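Local coordinates for protein archaeal actin homolog (Thermoplasma acidophilum, PDB 2FSJ) that polymerises, in the presence of nucleoside triphosphate and best with ATP, into bundles of helical filaments, at residues 25-30 with 336-341; 33-36 with 42-45; 247-252 with 256-261; 306-311 with 328-333. One frame throughout, in Å; residues are numbered along the deposited sequence.

Interaction 1 of 4, residues 25-30 with 336-341; sequences GLDVGY and LGYRDA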
loop_
_atom_site.group_PDB
_atom_site.type_symbol
_atom_site.label_atom_id
_atom_site.label_comp_id
_atom_site.label_asym_id
_atom_site.label_seq_id
_atom_site.Cartn_x
_atom_site.Cartn_y
_atom_site.Cartn_z
ATOM N N GLY A 25 6.714 -8.483 -8.565
ATOM C CA GLY A 25 5.557 -8.157 -7.753
ATOM C C GLY A 25 5.466 -6.645 -7.648
ATOM O O GLY A 25 6.459 -5.934 -7.484
ATOM N N LEU A 26 4.253 -6.122 -7.771
ATOM C CA LEU A 26 4.051 -4.687 -7.744
ATOM C C LEU A 26 2.821 -4.392 -6.894
ATOM O O LEU A 26 1.816 -5.095 -7.006
ATOM C CB LEU A 26 3.859 -4.165 -9.144
ATOM C CG LEU A 26 3.416 -2.710 -9.374
ATOM C CD1 LEU A 26 4.439 -1.689 -8.896
ATOM C CD2 LEU A 26 3.032 -2.495 -10.840
ATOM N N ASP A 27 2.926 -3.407 -6.013
ATOM C CA ASP A 27 1.787 -2.990 -5.185
ATOM C C ASP A 27 1.775 -1.483 -5.140
ATOM O O ASP A 27 2.615 -0.872 -4.514
ATOM C CB ASP A 27 1.906 -3.651 -3.801
ATOM C CG ASP A 27 0.787 -3.282 -2.842
ATOM O OD1 ASP A 27 -0.153 -2.574 -3.239
ATOM O OD2 ASP A 27 0.770 -3.681 -1.653
ATOM N N VAL A 28 0.860 -0.866 -5.867
ATOM C CA VAL A 28 0.781 0.606 -5.918
ATOM C C VAL A 28 -0.269 1.038 -4.875
ATOM O O VAL A 28 -1.487 1.145 -5.162
ATOM C CB VAL A 28 0.431 1.157 -7.312
ATOM C CG1 VAL A 28 0.446 2.696 -7.338
ATOM C CG2 VAL A 28 1.376 0.613 -8.338
ATOM N N GLY A 29 0.248 1.310 -3.682
ATOM C CA GLY A 29 -0.578 1.768 -2.590
ATOM C C GLY A 29 -0.890 3.251 -2.711
ATOM O O GLY A 29 -0.168 4.025 -3.375
ATOM N N TYR A 30 -1.941 3.664 -2.019
ATOM C CA TYR A 30 -2.264 5.107 -1.852
ATOM C C TYR A 30 -1.039 5.827 -1.286
ATOM O O TYR A 30 -0.656 6.938 -1.730
ATOM C CB TYR A 30 -3.499 5.324 -0.911
ATOM C CG TYR A 30 -3.614 6.786 -0.550
ATOM C CD1 TYR A 30 -4.144 7.705 -1.462
ATOM C CD2 TYR A 30 -3.031 7.279 0.613
ATOM C CE1 TYR A 30 -4.152 9.081 -1.188
ATOM C CE2 TYR A 30 -3.035 8.677 0.901
ATOM C CZ TYR A 30 -3.608 9.564 -0.003
ATOM O OH TYR A 30 -3.615 10.937 0.245
ATOM N N LEU A 336 4.613 -9.416 -1.819
ATOM C CA LEU A 336 5.303 -10.727 -1.802
ATOM C C LEU A 336 4.352 -11.850 -2.243
ATOM O O LEU A 336 4.707 -12.675 -3.057
ATOM C CB LEU A 336 5.830 -11.000 -0.397
ATOM C CG LEU A 336 7.044 -10.161 -0.021
ATOM C CD1 LEU A 336 7.176 -10.066 1.489
ATOM C CD2 LEU A 336 8.400 -10.700 -0.671
ATOM N N GLY A 337 3.099 -11.816 -1.760
ATOM C CA GLY A 337 2.083 -12.764 -2.219
ATOM C C GLY A 337 1.681 -12.625 -3.660
ATOM O O GLY A 337 1.433 -13.632 -4.329
ATOM N N TYR A 338 1.577 -11.378 -4.156
ATOM C CA TYR A 338 1.251 -11.113 -5.542
ATOM C C TYR A 338 2.320 -11.710 -6.471
ATOM O O TYR A 338 2.009 -12.257 -7.529
ATOM C CB TYR A 338 1.162 -9.607 -5.810
ATOM C CG TYR A 338 0.084 -8.844 -5.070
ATOM C CD1 TYR A 338 -1.064 -9.469 -4.590
ATOM C CD2 TYR A 338 0.186 -7.463 -4.922
ATOM C CE1 TYR A 338 -2.064 -8.733 -3.886
ATOM C CE2 TYR A 338 -0.788 -6.736 -4.215
ATOM C CZ TYR A 338 -1.922 -7.392 -3.730
ATOM O OH TYR A 338 -2.911 -6.634 -3.094
ATOM N N ARG A 339 3.568 -11.581 -6.053
ATOM C CA ARG A 339 4.666 -12.031 -6.863
ATOM C C ARG A 339 4.614 -13.549 -6.886
ATOM O O ARG A 339 4.724 -14.137 -7.956
ATOM C CB ARG A 339 6.023 -11.554 -6.327
ATOM C CG ARG A 339 7.120 -11.789 -7.369
ATOM C CD ARG A 339 8.515 -12.029 -6.814
ATOM N NE ARG A 339 9.458 -12.389 -7.888
ATOM C CZ ARG A 339 9.795 -13.630 -8.263
ATOM N NH1 ARG A 339 9.301 -14.711 -7.667
ATOM N NH2 ARG A 339 10.657 -13.784 -9.254
ATOM N N ASP A 340 4.434 -14.152 -5.712
ATOM C CA ASP A 340 4.285 -15.617 -5.576
ATOM C C ASP A 340 3.196 -16.153 -6.513
ATOM O O ASP A 340 3.401 -17.155 -7.240
ATOM C CB ASP A 340 3.953 -16.026 -4.119
ATOM C CG ASP A 340 5.151 -15.941 -3.150
ATOM O OD1 ASP A 340 6.299 -15.633 -3.573
ATOM O OD2 ASP A 340 5.025 -16.144 -1.899
ATOM N N ALA A 341 2.031 -15.498 -6.515
ATOM C CA ALA A 341 0.951 -15.906 -7.407
ATOM C C ALA A 341 1.314 -15.798 -8.886
ATOM O O ALA A 341 0.950 -16.685 -9.666
ATOM C CB ALA A 341 -0.360 -15.132 -7.124
HETATM O O HOH W 1 -2.925 -3.808 -3.263
#
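Gly25 and Arg339 form the tight end of this contact. Their CA atoms lie only 4.1 Å apart, and Gly25 N meets Arg339 CG at 3.5 Å. A CB on Gly25 would fall 2.8 Å from Arg339 CB, so the bare CA probably lets the helix come this close. CG of Arg339 stands anti to its own N (chi1 -168°). From there the extended chain carries the guanidinium away from the strand, and the residue is partly exposed.

Strand 22-28 lies inside the large mixed sheet of the N-terminal half of this actin fold. Helix 333-343, near the C-terminus, packs against it, so the two ends of the chain meet here. The short axes pass 6.7 Å apart, running closer to antiparallel than parallel.

Toward Asp27 the packing is looser, although still buried. The Tyr338 ring presents CD2 to Leu26 O at 3.6 Å. Its CE2 stays 4.0 Å from Asp27 CG, and the carboxylate and ring planes are turned 69° apart. No direct hydrogen bond joins the two residues. A water links them instead, donating to Asp27 OD1 at 3.0 Å and accepting from Tyr338 OH at 2.8 Å. It lies in the plane of the ring, at its edge. The other carboxylate oxygen, Asp27 OD2, hydrogen-bonds a glycerol, probably from the crystallisation liquor.

Interaction 2 of 4, residues 33-36 with 42-45; sequences TKVI and RIIF
Thr33 and Phe45 pair through both backbone groups. Thr33 N donates to Phe45 O at 2.9 Å, nearly straight (172°), and Phe45 N returns one to Thr33 O. Thr33 CB makes a CH-pi contact over a face of the Phe45 ring, 4.2 Å from its centroid. With CG of Phe45 between its backbone N and carbonyl carbon (chi1 55°), the ring leans toward Thr33.

Val35 and Ile43 form the second hydrogen-bonded pair. Val35 CB lies 4.0 Å from Ile43 CB, on the Thr33 face. The strands make an antiparallel hairpin. Thr33 and Lys34 are ATP-binding residues, consistent with the first phosphate-binding hairpin of the actin fold.

The opposite face carries Lys34 with Ile44 and Ile36 with Arg42. In Lys34 a bend about CB-CG (chi2 76°) brings CD to 3.8 Å from Ile44 CD1, and a second about CG-CD turns CE and NZ away. NZ bonds Asp32 O and a glycerol, with a long, weak ion pair to Asp27. With an alanine here, Ile44 would probably lose the aliphatic chain beside it, and Asp32 O its amine partner.

Further out, helix 101-111 covers the Thr33 face. Phe332 lies against the Lys34 face, and Asp329 holds Arg42 by a salt bridge.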
loop_
_atom_site.group_PDB
_atom_site.type_symbol
_atom_site.label_atom_id
_atom_site.label_comp_id
_atom_site.label_asym_id
_atom_site.label_seq_id
_atom_site.Cartn_x
_atom_site.Cartn_y
_atom_site.Cartn_z
ATOM N N THR A 33 4.524 2.796 -3.018
ATOM C CA THR A 33 4.578 1.805 -4.089
ATOM C C THR A 33 5.708 0.852 -3.701
ATOM O O THR A 33 6.809 1.291 -3.375
ATOM C CB THR A 33 4.837 2.555 -5.445
ATOM O OG1 THR A 33 3.662 3.336 -5.762
ATOM C CG2 THR A 33 5.081 1.630 -6.617
ATOM N N LYS A 34 5.418 -0.439 -3.738
ATOM C CA LYS A 34 6.340 -1.503 -3.407
ATOM C C LYS A 34 6.559 -2.355 -4.619
ATOM O O LYS A 34 5.602 -2.668 -5.331
ATOM C CB LYS A 34 5.687 -2.403 -2.345
ATOM C CG LYS A 34 5.674 -1.845 -0.923
ATOM C CD LYS A 34 4.667 -0.781 -0.632
ATOM C CE LYS A 34 3.261 -1.257 -0.792
ATOM N NZ LYS A 34 2.238 -0.230 -0.371
ATOM N N VAL A 35 7.790 -2.808 -4.780
ATOM C CA VAL A 35 8.218 -3.695 -5.848
ATOM C C VAL A 35 9.055 -4.847 -5.265
ATOM O O VAL A 35 9.958 -4.628 -4.411
ATOM C CB VAL A 35 9.087 -2.888 -6.930
ATOM C CG1 VAL A 35 9.221 -3.655 -8.226
ATOM C CG2 VAL A 35 8.558 -1.505 -7.130
ATOM N N ILE A 36 8.764 -6.073 -5.698
ATOM C CA ILE A 36 9.581 -7.232 -5.402
ATOM C C ILE A 36 10.249 -7.599 -6.715
ATOM O O ILE A 36 9.598 -8.017 -7.674
ATOM C CB ILE A 36 8.747 -8.436 -4.890
ATOM C CG1 ILE A 36 7.787 -8.019 -3.763
ATOM C CG2 ILE A 36 9.701 -9.596 -4.400
ATOM C CD1 ILE A 36 8.413 -7.445 -2.555
ATOM N N ARG A 42 13.873 -5.785 -2.754
ATOM C CA ARG A 42 12.656 -5.027 -2.569
ATOM C C ARG A 42 12.945 -3.538 -2.791
ATOM O O ARG A 42 14.047 -3.054 -2.460
ATOM C CB ARG A 42 12.122 -5.207 -1.161
ATOM C CG ARG A 42 11.787 -6.622 -0.761
ATOM C CD ARG A 42 11.302 -6.676 0.620
ATOM N NE ARG A 42 11.207 -8.039 1.100
ATOM C CZ ARG A 42 10.725 -8.405 2.290
ATOM N NH1 ARG A 42 10.222 -7.532 3.106
ATOM N NH2 ARG A 42 10.722 -9.701 2.633
ATOM N N ILE A 43 11.928 -2.814 -3.285
ATOM C CA ILE A 43 11.950 -1.364 -3.443
ATOM C C ILE A 43 10.651 -0.800 -2.837
ATOM O O ILE A 43 9.562 -1.374 -3.011
ATOM C CB ILE A 43 12.024 -1.018 -4.954
ATOM C CG1 ILE A 43 13.346 -1.501 -5.588
ATOM C CG2 ILE A 43 11.847 0.468 -5.227
ATOM C CD1 ILE A 43 13.099 -2.298 -6.814
ATOM N N ILE A 44 10.752 0.308 -2.142
ATOM C CA ILE A 44 9.586 1.047 -1.716
ATOM C C ILE A 44 9.850 2.540 -1.838
ATOM O O ILE A 44 10.889 3.001 -1.430
ATOM C CB ILE A 44 9.156 0.660 -0.262
ATOM C CG1 ILE A 44 7.889 1.376 0.138
ATOM C CG2 ILE A 44 10.325 0.946 0.803
ATOM C CD1 ILE A 44 7.295 0.884 1.468
ATOM N N PHE A 45 8.884 3.293 -2.344
ATOM C CA PHE A 45 9.009 4.730 -2.390
ATOM C C PHE A 45 7.628 5.342 -2.314
ATOM O O PHE A 45 6.659 4.701 -2.687
ATOM C CB PHE A 45 9.752 5.223 -3.666
ATOM C CG PHE A 45 9.132 4.726 -4.995
ATOM C CD1 PHE A 45 8.088 5.350 -5.574
ATOM C CD2 PHE A 45 9.693 3.644 -5.639
ATOM C CE1 PHE A 45 7.566 4.923 -6.777
ATOM C CE2 PHE A 45 9.153 3.159 -6.804
ATOM C CZ PHE A 45 8.082 3.803 -7.376
#

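Interaction 3 of 4, residues 247-252 with 256-261; sequences FDLAQE and HPVMFR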
loop_
_atom_site.group_PDB
_atom_site.type_symbol
_atom_site.label_atom_id
_atom_site.label_comp_id
_atom_site.label_asym_id
_atom_site.label_seq_id
_atom_site.Cartn_x
_atom_site.Cartn_y
_atom_site.Cartn_z
ATOM N N PHE A 247 1.205 18.308 6.623
ATOM C CA PHE A 247 0.734 16.931 6.798
ATOM C C PHE A 247 1.855 15.967 7.142
ATOM O O PHE A 247 1.716 15.206 8.098
ATOM C CB PHE A 247 -0.021 16.480 5.543
ATOM C CG PHE A 247 -0.478 15.042 5.579
ATOM C CD1 PHE A 247 -1.761 14.728 5.950
ATOM C CD2 PHE A 247 0.390 14.014 5.237
ATOM C CE1 PHE A 247 -2.185 13.389 5.990
ATOM C CE2 PHE A 247 -0.031 12.686 5.275
ATOM C CZ PHE A 247 -1.326 12.381 5.640
ATOM N N ASP A 248 2.967 16.016 6.400
ATOM C CA ASP A 248 4.099 15.083 6.625
ATOM C C ASP A 248 4.686 15.298 8.022
ATOM O O ASP A 248 5.077 14.339 8.685
ATOM C CB ASP A 248 5.194 15.222 5.551
ATOM C CG ASP A 248 4.762 14.676 4.200
ATOM O OD1 ASP A 248 4.040 13.655 4.205
ATOM O OD2 ASP A 248 5.069 15.198 3.091
ATOM N N LEU A 249 4.700 16.542 8.499
ATOM C CA LEU A 249 5.209 16.802 9.855
ATOM C C LEU A 249 4.252 16.293 10.939
ATOM O O LEU A 249 4.677 15.774 11.957
ATOM C CB LEU A 249 5.437 18.298 10.060
ATOM C CG LEU A 249 6.194 18.737 11.328
ATOM C CD1 LEU A 249 7.569 18.073 11.477
ATOM C CD2 LEU A 249 6.372 20.273 11.341
ATOM N N ALA A 250 2.954 16.470 10.730
ATOM C CA ALA A 250 1.946 15.920 11.630
ATOM C C ALA A 250 1.990 14.401 11.711
ATOM O O ALA A 250 1.794 13.838 12.752
ATOM C CB ALA A 250 0.542 16.354 11.179
ATOM N N GLN A 251 2.197 13.734 10.596
ATOM C CA GLN A 251 2.350 12.273 10.617
ATOM C C GLN A 251 3.534 11.871 11.523
ATOM O O GLN A 251 3.403 11.001 12.368
ATOM C CB GLN A 251 2.502 11.728 9.190
ATOM C CG GLN A 251 2.722 10.196 9.141
ATOM C CD GLN A 251 2.279 9.587 7.832
ATOM O OE1 GLN A 251 2.296 10.252 6.816
ATOM N NE2 GLN A 251 1.856 8.317 7.863
ATOM N N GLU A 252 4.654 12.580 11.420
ATOM C CA GLU A 252 5.792 12.329 12.322
ATOM C C GLU A 252 5.373 12.527 13.746
ATOM O O GLU A 252 5.727 11.744 14.609
ATOM C CB GLU A 252 6.947 13.288 12.074
ATOM C CG GLU A 252 7.658 13.186 10.749
ATOM C CD GLU A 252 8.919 14.063 10.762
ATOM O OE1 GLU A 252 9.621 14.066 11.817
ATOM O OE2 GLU A 252 9.184 14.773 9.746
ATOM N N HIS A 256 6.607 10.761 17.632
ATOM C CA HIS A 256 7.467 11.565 18.498
ATOM C C HIS A 256 7.283 13.092 18.344
ATOM O O HIS A 256 6.886 13.590 17.289
ATOM C CB HIS A 256 8.941 11.201 18.271
ATOM C CG HIS A 256 9.387 11.377 16.866
ATOM N ND1 HIS A 256 9.279 10.378 15.922
ATOM C CD2 HIS A 256 9.936 12.439 16.233
ATOM C CE1 HIS A 256 9.732 10.822 14.762
ATOM N NE2 HIS A 256 10.145 12.068 14.925
ATOM N N PRO A 257 7.648 13.842 19.375
ATOM C CA PRO A 257 7.486 15.303 19.300
ATOM C C PRO A 257 8.349 15.873 18.186
ATOM O O PRO A 257 9.390 15.332 17.798
ATOM C CB PRO A 257 7.878 15.791 20.702
ATOM C CG PRO A 257 7.830 14.529 21.582
ATOM C CD PRO A 257 8.249 13.416 20.663
ATOM N N VAL A 258 7.841 16.942 17.596
ATOM C CA VAL A 258 8.482 17.610 16.488
ATOM C C VAL A 258 8.574 19.086 16.819
ATOM O O VAL A 258 7.871 19.577 17.705
ATOM C CB VAL A 258 7.701 17.439 15.163
ATOM C CG1 VAL A 258 7.681 15.944 14.716
ATOM C CG2 VAL A 258 6.244 18.037 15.261
ATOM N N MET A 259 9.438 19.768 16.084
ATOM C CA MET A 259 9.602 21.207 16.160
ATOM C C MET A 259 8.909 21.835 14.969
ATOM O O MET A 259 9.100 21.373 13.834
ATOM C CB MET A 259 11.092 21.581 16.069
ATOM C CG MET A 259 11.960 21.086 17.174
ATOM S SD MET A 259 11.378 21.574 18.820
ATOM C CE MET A 259 11.417 23.356 18.727
ATOM N N PHE A 260 8.128 22.882 15.239
ATOM C CA PHE A 260 7.502 23.707 14.215
ATOM C C PHE A 260 7.480 25.164 14.711
ATOM O O PHE A 260 7.061 25.443 15.835
ATOM C CB PHE A 260 6.083 23.208 13.844
ATOM C CG PHE A 260 5.470 23.966 12.691
ATOM C CD1 PHE A 260 5.960 23.794 11.390
ATOM C CD2 PHE A 260 4.437 24.883 12.902
ATOM C CE1 PHE A 260 5.432 24.520 10.320
ATOM C CE2 PHE A 260 3.895 25.623 11.825
ATOM C CZ PHE A 260 4.396 25.436 10.535
ATOM N N ARG A 261 7.976 26.083 13.875
ATOM C CA ARG A 261 8.134 27.502 14.249
ATOM C C ARG A 261 8.704 27.659 15.678
ATOM O O ARG A 261 8.142 28.344 16.536
ATOM C CB ARG A 261 6.814 28.270 14.076
ATOM C CG ARG A 261 6.321 28.305 12.609
ATOM C CD ARG A 261 5.278 29.377 12.330
ATOM N NE ARG A 261 4.583 29.146 11.061
ATOM C CZ ARG A 261 4.845 29.754 9.899
ATOM N NH1 ARG A 261 5.824 30.663 9.788
ATOM N NH2 ARG A 261 4.126 29.443 8.822
#
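A short helix, a turn and the first strand of a two-stranded hairpin pack together through Leu249, Glu252, Val258 and Phe260. Leu249 reaches between two residues of the strand. Its CD1 touches Val258 CB at 3.7 Å, and its CD2 touches Phe260 CD1 at 3.5 Å. The fork reaches the strand because Leu249 turns CG away from its backbone N (chi1 -170°). Replacing Leu249 with an alanine is likely to open a gap beside buried Val258 and leave the Phe260 ring less firmly held. On the next helical turn, Glu252 CB rests on Val258 CG1 at 3.8 Å.

The polar part lies at the turn. His256 N donates to Glu252 O at 3.3 Å, long but nearly straight (172°), and lies in the carbonyl plane. The same oxygen sits over one face of the His256 ring, toward the rim. Glu252 OE1 and His256 NE2 stay 3.7 Å apart and are not hydrogen-bonded.

Val258 pairs by backbone with Val265 of the second hairpin strand. Helix 226-241 packs on helix 247-253 through Phe247, Ala250 and Gln251. Gln251 is an ATP-binding residue. The helix and hairpin probably correspond to subdomain IIB, the small outer lobe of the actin fold's second domain.

Interaction 4 of 4, residues 306-311 with 328-333; sequences GSNLIG and EDLQFA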
loop_
_atom_site.group_PDB
_atom_site.type_symbol
_atom_site.label_atom_id
_atom_site.label_comp_id
_atom_site.label_asym_id
_atom_site.label_seq_id
_atom_site.Cartn_x
_atom_site.Cartn_y
_atom_site.Cartn_z
ATOM N N GLY A 306 -0.443 1.648 9.195
ATOM C CA GLY A 306 -1.185 1.872 10.425
ATOM C C GLY A 306 -1.029 0.804 11.502
ATOM O O GLY A 306 -1.105 1.086 12.675
ATOM N N SER A 307 -0.816 -0.443 11.105
ATOM C CA SER A 307 -0.670 -1.515 12.074
ATOM C C SER A 307 0.631 -1.366 12.931
ATOM O O SER A 307 0.687 -1.856 14.037
ATOM C CB SER A 307 -0.748 -2.872 11.353
ATOM O OG SER A 307 -2.075 -3.133 10.859
ATOM N N ASN A 308 1.662 -0.678 12.433
ATOM C CA ASN A 308 2.791 -0.259 13.309
ATOM C C ASN A 308 2.373 0.548 14.522
ATOM O O ASN A 308 3.041 0.535 15.559
ATOM C CB ASN A 308 3.755 0.635 12.558
ATOM C CG ASN A 308 4.700 -0.124 11.744
ATOM O OD1 ASN A 308 4.891 0.197 10.584
ATOM N ND2 ASN A 308 5.324 -1.156 12.336
ATOM N N LEU A 309 1.301 1.310 14.365
ATOM C CA LEU A 309 0.807 2.171 15.427
ATOM C C LEU A 309 -0.242 1.586 16.362
ATOM O O LEU A 309 -0.305 1.958 17.539
ATOM C CB LEU A 309 0.211 3.421 14.789
ATOM C CG LEU A 309 1.267 4.314 14.137
ATOM C CD1 LEU A 309 0.606 5.341 13.248
ATOM C CD2 LEU A 309 2.152 4.980 15.223
ATOM N N ILE A 310 -1.132 0.742 15.839
ATOM C CA ILE A 310 -2.280 0.263 16.616
ATOM C C ILE A 310 -2.557 -1.256 16.451
ATOM O O ILE A 310 -3.565 -1.734 16.906
ATOM C CB ILE A 310 -3.595 1.048 16.194
ATOM C CG1 ILE A 310 -3.877 0.858 14.704
ATOM C CG2 ILE A 310 -3.523 2.523 16.588
ATOM C CD1 ILE A 310 -5.261 1.308 14.252
ATOM N N GLY A 311 -1.725 -1.980 15.729
ATOM C CA GLY A 311 -2.019 -3.377 15.380
ATOM C C GLY A 311 -2.334 -4.266 16.586
ATOM O O GLY A 311 -3.276 -5.101 16.559
ATOM N N GLU A 328 10.111 -6.569 9.144
ATOM C CA GLU A 328 10.757 -6.625 7.828
ATOM C C GLU A 328 9.753 -6.842 6.689
ATOM O O GLU A 328 10.156 -6.760 5.531
ATOM C CB GLU A 328 11.779 -7.754 7.755
ATOM N N ASP A 329 8.468 -7.071 7.012
ATOM C CA ASP A 329 7.480 -7.552 6.026
ATOM C C ASP A 329 6.128 -6.809 5.975
ATOM O O ASP A 329 5.395 -7.024 4.997
ATOM C CB ASP A 329 7.221 -9.076 6.211
ATOM C CG ASP A 329 8.374 -9.989 5.698
ATOM O OD1 ASP A 329 9.333 -9.543 5.027
ATOM O OD2 ASP A 329 8.413 -11.242 5.909
ATOM N N LEU A 330 5.758 -5.965 6.962
ATOM C CA LEU A 330 4.405 -5.370 7.015
ATOM C C LEU A 330 3.921 -4.619 5.767
ATOM O O LEU A 330 2.724 -4.613 5.448
ATOM C CB LEU A 330 4.277 -4.310 8.132
ATOM C CG LEU A 330 3.824 -4.667 9.548
ATOM C CD1 LEU A 330 3.907 -3.405 10.430
ATOM C CD2 LEU A 330 2.463 -5.282 9.590
ATOM N N GLN A 331 4.844 -3.859 5.188
ATOM C CA GLN A 331 4.545 -3.014 4.047
ATOM C C GLN A 331 4.604 -3.828 2.778
ATOM O O GLN A 331 4.086 -3.424 1.774
ATOM C CB GLN A 331 5.530 -1.828 3.986
ATOM C CG GLN A 331 5.287 -0.846 5.168
ATOM C CD GLN A 331 4.920 0.611 4.814
ATOM O OE1 GLN A 331 5.311 1.528 5.555
ATOM N NE2 GLN A 331 4.143 0.827 3.756
ATOM N N PHE A 332 5.212 -4.998 2.844
ATOM C CA PHE A 332 5.472 -5.793 1.665
ATOM C C PHE A 332 4.652 -7.054 1.531
ATOM O O PHE A 332 4.746 -7.746 0.505
ATOM C CB PHE A 332 6.949 -6.191 1.666
ATOM C CG PHE A 332 7.869 -5.051 1.302
ATOM C CD1 PHE A 332 8.014 -4.648 -0.020
ATOM C CD2 PHE A 332 8.603 -4.395 2.298
ATOM C CE1 PHE A 332 8.863 -3.591 -0.343
ATOM C CE2 PHE A 332 9.485 -3.353 1.954
ATOM C CZ PHE A 332 9.568 -2.951 0.636
ATOM N N ALA A 333 3.880 -7.390 2.546
ATOM C CA ALA A 333 3.281 -8.725 2.589
ATOM C C ALA A 333 2.418 -8.996 1.372
ATOM O O ALA A 333 2.464 -10.105 0.777
ATOM C CB ALA A 333 2.494 -8.940 3.913
#
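Asn308 and Leu330 meet across the nucleotide-binding region of an actin fold. Residues 305-308 bind ATP, and their glycine-rich sequence matches the adenosine motif of the actin superfamily. Gln331, next to Leu330, is a further ATP-binding residue.

The contact between the segments is van der Waals, with no hydrogen bond. Leu330 CD1 lies 3.3 Å from Asn308 ND2, 3.6 Å from CG and 3.7 Å from OD1. The methyl comes to the amide obliquely from one side, nearest the nitrogen. The two side chains run past each other in opposite directions. The other branch, Leu330 CD2, is more distant, at 4.4 Å from Ser307 CB. Leu330 alone carries the contact from its segment.

Each segment also has polar partners of its own. Ser307 OG is hydrogen-bonded to Val303 O, which ties Ser307 back to the end of strand 297-303. In the 328-333 segment, Asp329 OD2 is hydrogen-bonded to Tyr178 OH. Phe332 N closes a turn on Asp329 O at 3.0 Å, just ahead of helix 333-343.

Backbone bonds shape the single turn at 306-311. Gly306 O accepts twice, from Leu309 N at 2.9 Å and from Ile310 N at 3.2 Å. One residue on, Gly311 N donates to Ser307 O at 2.9 Å.

Interactions 1 and 2 share the large N-terminal sheet. Their strands 22-28 and 32-36 are neighbours in it, and the contact centres are about 9 Å apart. Interaction 4 lies about 14 Å from interaction 2 and about 15 Å from interaction 1, centre to centre. It touches interaction 2 through Arg42 and Asp329. Interaction 3 is remote, with its centre about 31 Å from that of interaction 1. Along the chain, interactions 2, 3 and 4 follow in series inside the long loop closed by interaction 1. Each of the four contains an ATP-binding residue, so parts distant in sequence contribute to one nucleotide site.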